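Local coordinates for trehalose monomycolate exporter MmpL3 (Mycobacterium tuberculosis, PDB 7NVH), which exports trehalose monomycolate, the mycolic acid carrier used to build the mycobacterial outer membrane, as a transporter of the RND permease superfamily, at residues I142-K147 against Q167-E171; V90-N95 against W108-R113. All blocks are in the same frame, centred on the assembly; numbering follows the deposited sequence.

Contact 1: I142-K147 against Q167-E171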
loop_
_atom_site.group_PDB
_atom_site.type_symbol
_atom_site.label_atom_id
_atom_site.label_comp_id
_atom_site.label_asym_id
_atom_site.label_seq_id
_atom_site.Cartn_x
_atom_site.Cartn_y
_atom_site.Cartn_z
ATOM N N ILE A 142 13.488 18.753 -3.331
ATOM C CA ILE A 142 13.563 18.938 -4.778
ATOM C C ILE A 142 12.179 18.829 -5.400
ATOM O O ILE A 142 11.828 19.594 -6.306
ATOM C CB ILE A 142 14.543 17.925 -5.397
ATOM C CG1 ILE A 142 15.946 18.128 -4.835
ATOM C CG2 ILE A 142 14.569 18.068 -6.901
ATOM C CD1 ILE A 142 16.913 17.043 -5.223
ATOM N N LEU A 143 11.374 17.874 -4.933
ATOM C CA LEU A 143 10.022 17.735 -5.466
ATOM C C LEU A 143 9.181 18.972 -5.176
ATOM O O LEU A 143 8.437 19.442 -6.043
ATOM C CB LEU A 143 9.352 16.487 -4.899
ATOM C CG LEU A 143 7.957 16.213 -5.458
ATOM C CD1 LEU A 143 7.978 16.225 -6.975
ATOM C CD2 LEU A 143 7.420 14.893 -4.942
ATOM N N ASN A 144 9.281 19.513 -3.961
ATOM C CA ASN A 144 8.540 20.727 -3.631
ATOM C C ASN A 144 9.026 21.911 -4.456
ATOM O O ASN A 144 8.225 22.745 -4.898
ATOM C CB ASN A 144 8.659 21.026 -2.139
ATOM C CG ASN A 144 7.900 20.032 -1.287
ATOM O OD1 ASN A 144 6.960 19.390 -1.752
ATOM N ND2 ASN A 144 8.306 19.900 -0.031
ATOM N N ASN A 145 10.339 22.004 -4.674
ATOM C CA ASN A 145 10.875 23.065 -5.517
ATOM C C ASN A 145 10.340 22.955 -6.936
ATOM O O ASN A 145 10.030 23.969 -7.570
ATOM C CB ASN A 145 12.400 23.017 -5.513
ATOM C CG ASN A 145 12.999 23.739 -4.331
ATOM O OD1 ASN A 145 12.282 24.313 -3.515
ATOM N ND2 ASN A 145 14.319 23.714 -4.229
ATOM N N TYR A 146 10.234 21.732 -7.454
ATOM C CA TYR A 146 9.663 21.554 -8.785
ATOM C C TYR A 146 8.189 21.923 -8.810
ATOM O O TYR A 146 7.705 22.480 -9.799
ATOM C CB TYR A 146 9.834 20.119 -9.268
ATOM C CG TYR A 146 8.998 19.843 -10.493
ATOM C CD1 TYR A 146 9.306 20.434 -11.707
ATOM C CD2 TYR A 146 7.885 19.025 -10.429
ATOM C CE1 TYR A 146 8.544 20.201 -12.825
ATOM C CE2 TYR A 146 7.116 18.788 -11.544
ATOM C CZ TYR A 146 7.450 19.379 -12.738
ATOM O OH TYR A 146 6.686 19.145 -13.856
ATOM N N LYS A 147 7.448 21.562 -7.764
ATOM C CA LYS A 147 6.033 21.909 -7.712
ATOM C C LYS A 147 5.836 23.415 -7.657
ATOM O O LYS A 147 4.835 23.931 -8.164
ATOM C CB LYS A 147 5.369 21.242 -6.509
ATOM C CG LYS A 147 4.929 19.814 -6.760
ATOM C CD LYS A 147 4.250 19.232 -5.535
ATOM C CE LYS A 147 4.477 17.735 -5.441
ATOM N NZ LYS A 147 3.241 17.008 -5.039
ATOM N N GLN A 167 11.552 14.650 -11.971
ATOM C CA GLN A 167 10.622 15.441 -11.177
ATOM C C GLN A 167 9.221 15.511 -11.781
ATOM O O GLN A 167 8.244 15.412 -11.031
ATOM C CB GLN A 167 11.181 16.845 -10.950
ATOM C CG GLN A 167 12.563 16.848 -10.329
ATOM C CD GLN A 167 12.633 16.034 -9.053
ATOM O OE1 GLN A 167 11.679 15.984 -8.281
ATOM N NE2 GLN A 167 13.768 15.387 -8.828
ATOM N N PRO A 168 9.052 15.718 -13.093
ATOM C CA PRO A 168 7.691 15.624 -13.645
ATOM C C PRO A 168 7.046 14.269 -13.418
ATOM O O PRO A 168 5.854 14.196 -13.094
ATOM C CB PRO A 168 7.906 15.918 -15.133
ATOM C CG PRO A 168 9.086 16.793 -15.154
ATOM C CD PRO A 168 9.994 16.233 -14.104
ATOM N N VAL A 169 7.816 13.188 -13.546
ATOM C CA VAL A 169 7.264 11.858 -13.322
ATOM C C VAL A 169 6.928 11.657 -11.851
ATOM O O VAL A 169 5.898 11.067 -11.512
ATOM C CB VAL A 169 8.235 10.782 -13.836
ATOM C CG1 VAL A 169 7.797 9.411 -13.366
ATOM C CG2 VAL A 169 8.304 10.822 -15.348
ATOM N N ALA A 170 7.789 12.142 -10.955
ATOM C CA ALA A 170 7.497 12.045 -9.528
ATOM C C ALA A 170 6.249 12.837 -9.164
ATOM O O ALA A 170 5.428 12.380 -8.362
ATOM C CB ALA A 170 8.694 12.527 -8.711
ATOM N N GLU A 171 6.093 14.031 -9.738
ATOM C CA GLU A 171 4.900 14.828 -9.484
ATOM C C GLU A 171 3.653 14.129 -10.001
ATOM O O GLU A 171 2.604 14.151 -9.347
ATOM C CB GLU A 171 5.043 16.205 -10.127
ATOM C CG GLU A 171 3.894 17.145 -9.829
ATOM C CD GLU A 171 3.745 18.229 -10.874
ATOM O OE1 GLU A 171 3.205 19.306 -10.545
ATOM O OE2 GLU A 171 4.161 18.002 -12.029
#
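Tyr146 lays one face of its ring over Gln167 CB and Pro168 N, both offset toward the ring rim, with Gln167 CB 4.1 Å from the ring centroid in a CH-pi contact. Its first torsion, CG anti to the backbone N (chi1 168°), swings the ring out from its helix across Gln167 and puts Tyr146 OH 3.6 Å from Pro168 CG. Glu171 comes to the ring edge instead, its CB near the ring plane and its carboxylate turned 81° from it. Tyr146 OH gives Glu171 OE2 a weak hydrogen bond of 3.3 Å; a tyrosine suits this place because it combines a flat apolar surface with one polar end. These two helices pack at right angles, their segment axes 9.8 Å apart. Helix 139-147 lies between strands 127-131 and 162-164 of a beta-alpha-beta-beta-alpha-beta subdomain, consistent with the ferredoxin-like porter subdomains of RND transporters; helix 166-174 follows its last strand. A bend at chi2 (-53°) carries the Gln167 amide back along helix 139-147, where NE2 lies 3.4 Å from Ile142 CG2. Next to it Leu143 CD1 rests 4.1 Å from Ala170 CB, a small side chain that leaves room for the leucine branch. Lys147 passes Glu171 with its aliphatic part, Lys147 NZ staying 6.0 Å from Glu171 OE1, too far for a salt bridge. Val169 points away from this interface and touches the bound detergent.

Contact 2: V90-N95 against W108-R113; sequences VVDELN and WAGYLR
Val90 meets Leu112 through methyl groups, CG1 lying 3.7 Å from Leu112 CD2, and a branched residue fits here because it offers a short, stiff apolar surface to the longer leucine. One residue on, Val91 divides its contacts: CG2 is 4.1 Å from Leu112 CB and also approaches the rim of the Trp108 indole near its plane. A turn beyond Val90, Leu94 lies across the ring system. Its CD1 sits 3.9 Å from the centroid of the six-membered ring, 19° off the normal, in a CH-pi contact, while its CB stands over the indole as well. As modelled, Arg113 NE lies over the opposite face, where a bend at chi3 (-78°) lets it donate to Trp108 O at 3.1 Å, though the guanidinium position is uncertain. Asn95, the first residue to leave helical geometry, brings OD1 to the indole edge, but its 3.7 Å from Trp108 NE1 is too long for a hydrogen bond. Helix 84-94 connects strand 70-74 to the short, weakly bonded outermost strand 109-110 in the first beta-alpha-beta half of what appears to be a ferredoxin-like fold, with strand 127-131 between the two in the sheet. The helix packs on that sheet: Leu94 touches Val130 of strand 127-131 and Phe73 of strand 70-74, Trp108 shares Val130, and Leu112 reaches Thr128.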
loop_
_atom_site.group_PDB
_atom_site.type_symbol
_atom_site.label_atom_id
_atom_site.label_comp_id
_atom_site.label_asym_id
_atom_site.label_seq_id
_atom_site.Cartn_x
_atom_site.Cartn_y
_atom_site.Cartn_z
ATOM N N VAL A 90 13.943 31.274 -27.414
ATOM C CA VAL A 90 13.836 30.207 -26.427
ATOM C C VAL A 90 14.923 30.355 -25.369
ATOM O O VAL A 90 14.684 30.119 -24.179
ATOM C CB VAL A 90 13.885 28.832 -27.110
ATOM C CG1 VAL A 90 13.999 27.734 -26.073
ATOM C CG2 VAL A 90 12.637 28.629 -27.937
ATOM N N VAL A 91 16.123 30.775 -25.775
ATOM C CA VAL A 91 17.150 31.132 -24.799
ATOM C C VAL A 91 16.645 32.254 -23.901
ATOM O O VAL A 91 16.425 32.060 -22.704
ATOM C CB VAL A 91 18.459 31.517 -25.509
ATOM C CG1 VAL A 91 19.390 32.226 -24.553
ATOM C CG2 VAL A 91 19.127 30.284 -26.071
ATOM N N ASP A 92 16.349 33.412 -24.493
ATOM C CA ASP A 92 15.910 34.596 -23.762
ATOM C C ASP A 92 14.668 34.344 -22.915
ATOM O O ASP A 92 14.272 35.205 -22.127
ATOM C CB ASP A 92 15.638 35.744 -24.732
ATOM C CG ASP A 92 16.872 36.163 -25.497
ATOM O OD1 ASP A 92 17.985 35.780 -25.087
ATOM O OD2 ASP A 92 16.730 36.875 -26.512
ATOM N N GLU A 93 14.026 33.193 -23.095
ATOM C CA GLU A 93 12.939 32.783 -22.220
ATOM C C GLU A 93 13.365 31.800 -21.140
ATOM O O GLU A 93 12.756 31.782 -20.070
ATOM C CB GLU A 93 11.805 32.163 -23.045
ATOM C CG GLU A 93 10.496 32.018 -22.295
ATOM C CD GLU A 93 9.341 31.658 -23.204
ATOM O OE1 GLU A 93 9.576 31.455 -24.414
ATOM O OE2 GLU A 93 8.196 31.583 -22.710
ATOM N N LEU A 94 14.390 30.981 -21.391
ATOM C CA LEU A 94 14.933 30.129 -20.333
ATOM C C LEU A 94 15.752 30.947 -19.339
ATOM O O LEU A 94 15.721 30.688 -18.129
ATOM C CB LEU A 94 15.772 29.012 -20.942
ATOM C CG LEU A 94 14.996 27.748 -21.300
ATOM C CD1 LEU A 94 15.747 26.934 -22.335
ATOM C CD2 LEU A 94 14.734 26.923 -20.057
ATOM N N ASN A 95 16.536 31.892 -19.842
ATOM C CA ASN A 95 16.910 33.052 -19.052
ATOM C C ASN A 95 15.665 33.902 -18.837
ATOM O O ASN A 95 14.818 34.008 -19.726
ATOM C CB ASN A 95 17.995 33.856 -19.763
ATOM C CG ASN A 95 19.320 33.128 -19.808
ATOM O OD1 ASN A 95 19.844 32.710 -18.778
ATOM N ND2 ASN A 95 19.869 32.970 -21.006
ATOM N N TRP A 108 20.586 25.674 -16.284
ATOM C CA TRP A 108 20.076 24.922 -17.423
ATOM C C TRP A 108 21.188 24.771 -18.448
ATOM O O TRP A 108 21.900 25.737 -18.739
ATOM C CB TRP A 108 18.850 25.596 -18.049
ATOM C CG TRP A 108 19.135 26.873 -18.767
ATOM C CD1 TRP A 108 19.267 28.109 -18.215
ATOM C CD2 TRP A 108 19.302 27.042 -20.177
ATOM N NE1 TRP A 108 19.515 29.038 -19.191
ATOM C CE2 TRP A 108 19.541 28.409 -20.405
ATOM C CE3 TRP A 108 19.276 26.171 -21.268
ATOM C CZ2 TRP A 108 19.753 28.925 -21.678
ATOM C CZ3 TRP A 108 19.487 26.686 -22.532
ATOM C CH2 TRP A 108 19.721 28.049 -22.727
ATOM N N ALA A 109 21.341 23.561 -18.977
ATOM C CA ALA A 109 22.345 23.266 -19.988
ATOM C C ALA A 109 21.685 22.512 -21.129
ATOM O O ALA A 109 20.993 21.516 -20.896
ATOM C CB ALA A 109 23.496 22.445 -19.405
ATOM N N GLY A 110 21.904 22.978 -22.353
ATOM C CA GLY A 110 21.291 22.351 -23.506
ATOM C C GLY A 110 22.013 22.731 -24.778
ATOM O O GLY A 110 22.989 23.484 -24.769
ATOM N N TYR A 111 21.515 22.185 -25.889
ATOM C CA TYR A 111 22.093 22.491 -27.192
ATOM C C TYR A 111 21.912 23.956 -27.561
ATOM O O TYR A 111 22.799 24.549 -28.183
ATOM C CB TYR A 111 21.475 21.592 -28.263
ATOM C CG TYR A 111 21.948 21.897 -29.665
ATOM C CD1 TYR A 111 23.131 21.365 -30.145
ATOM C CD2 TYR A 111 21.209 22.712 -30.506
ATOM C CE1 TYR A 111 23.568 21.639 -31.420
ATOM C CE2 TYR A 111 21.640 22.992 -31.782
ATOM C CZ TYR A 111 22.821 22.453 -32.234
ATOM O OH TYR A 111 23.257 22.726 -33.508
ATOM N N LEU A 112 20.772 24.552 -27.200
ATOM C CA LEU A 112 20.529 25.952 -27.533
ATOM C C LEU A 112 21.551 26.869 -26.881
ATOM O O LEU A 112 21.802 27.973 -27.376
ATOM C CB LEU A 112 19.121 26.361 -27.109
ATOM C CG LEU A 112 17.960 25.612 -27.758
ATOM C CD1 LEU A 112 17.488 24.482 -26.860
ATOM C CD2 LEU A 112 16.822 26.564 -28.076
ATOM N N ARG A 113 22.142 26.432 -25.770
ATOM C CA ARG A 113 23.174 27.187 -25.073
ATOM C C ARG A 113 24.562 26.896 -25.632
ATOM O O ARG A 113 25.282 27.819 -26.023
ATOM C CB ARG A 113 23.123 26.868 -23.578
ATOM C CG ARG A 113 24.276 27.437 -22.785
ATOM C CD ARG A 113 24.197 27.022 -21.324
ATOM N NE ARG A 113 23.218 27.802 -20.572
ATOM C CZ ARG A 113 23.290 29.114 -20.361
ATOM N NH1 ARG A 113 24.306 29.820 -20.831
ATOM N NH2 ARG A 113 22.342 29.720 -19.664
#

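Both contacts belong to the same probably ferredoxin-like subdomain, in which strands 109-110, 127-131, 70-74 and 162-164 lie side by side, but contact 1 uses helices 139-147 and 166-174, contact 2 helix 84-94. Contact 1 is largely buried, its centre about 21 Å from the chain centre, and joins helix to helix next to the detergent site. The centre of contact 2 lies farther out, about 41 Å from the chain centre; it is partly buried and sets the end of a helix against the residues flanking a short strand. The centres of contact 1 and contact 2 are about 20 Å apart, and the two do not touch. An aromatic residue is central to each: the tyrosine of 142-147 carries a weak polar bond across the interface, whereas the tryptophan of 108-113 meets the facing helix mainly through apolar contacts.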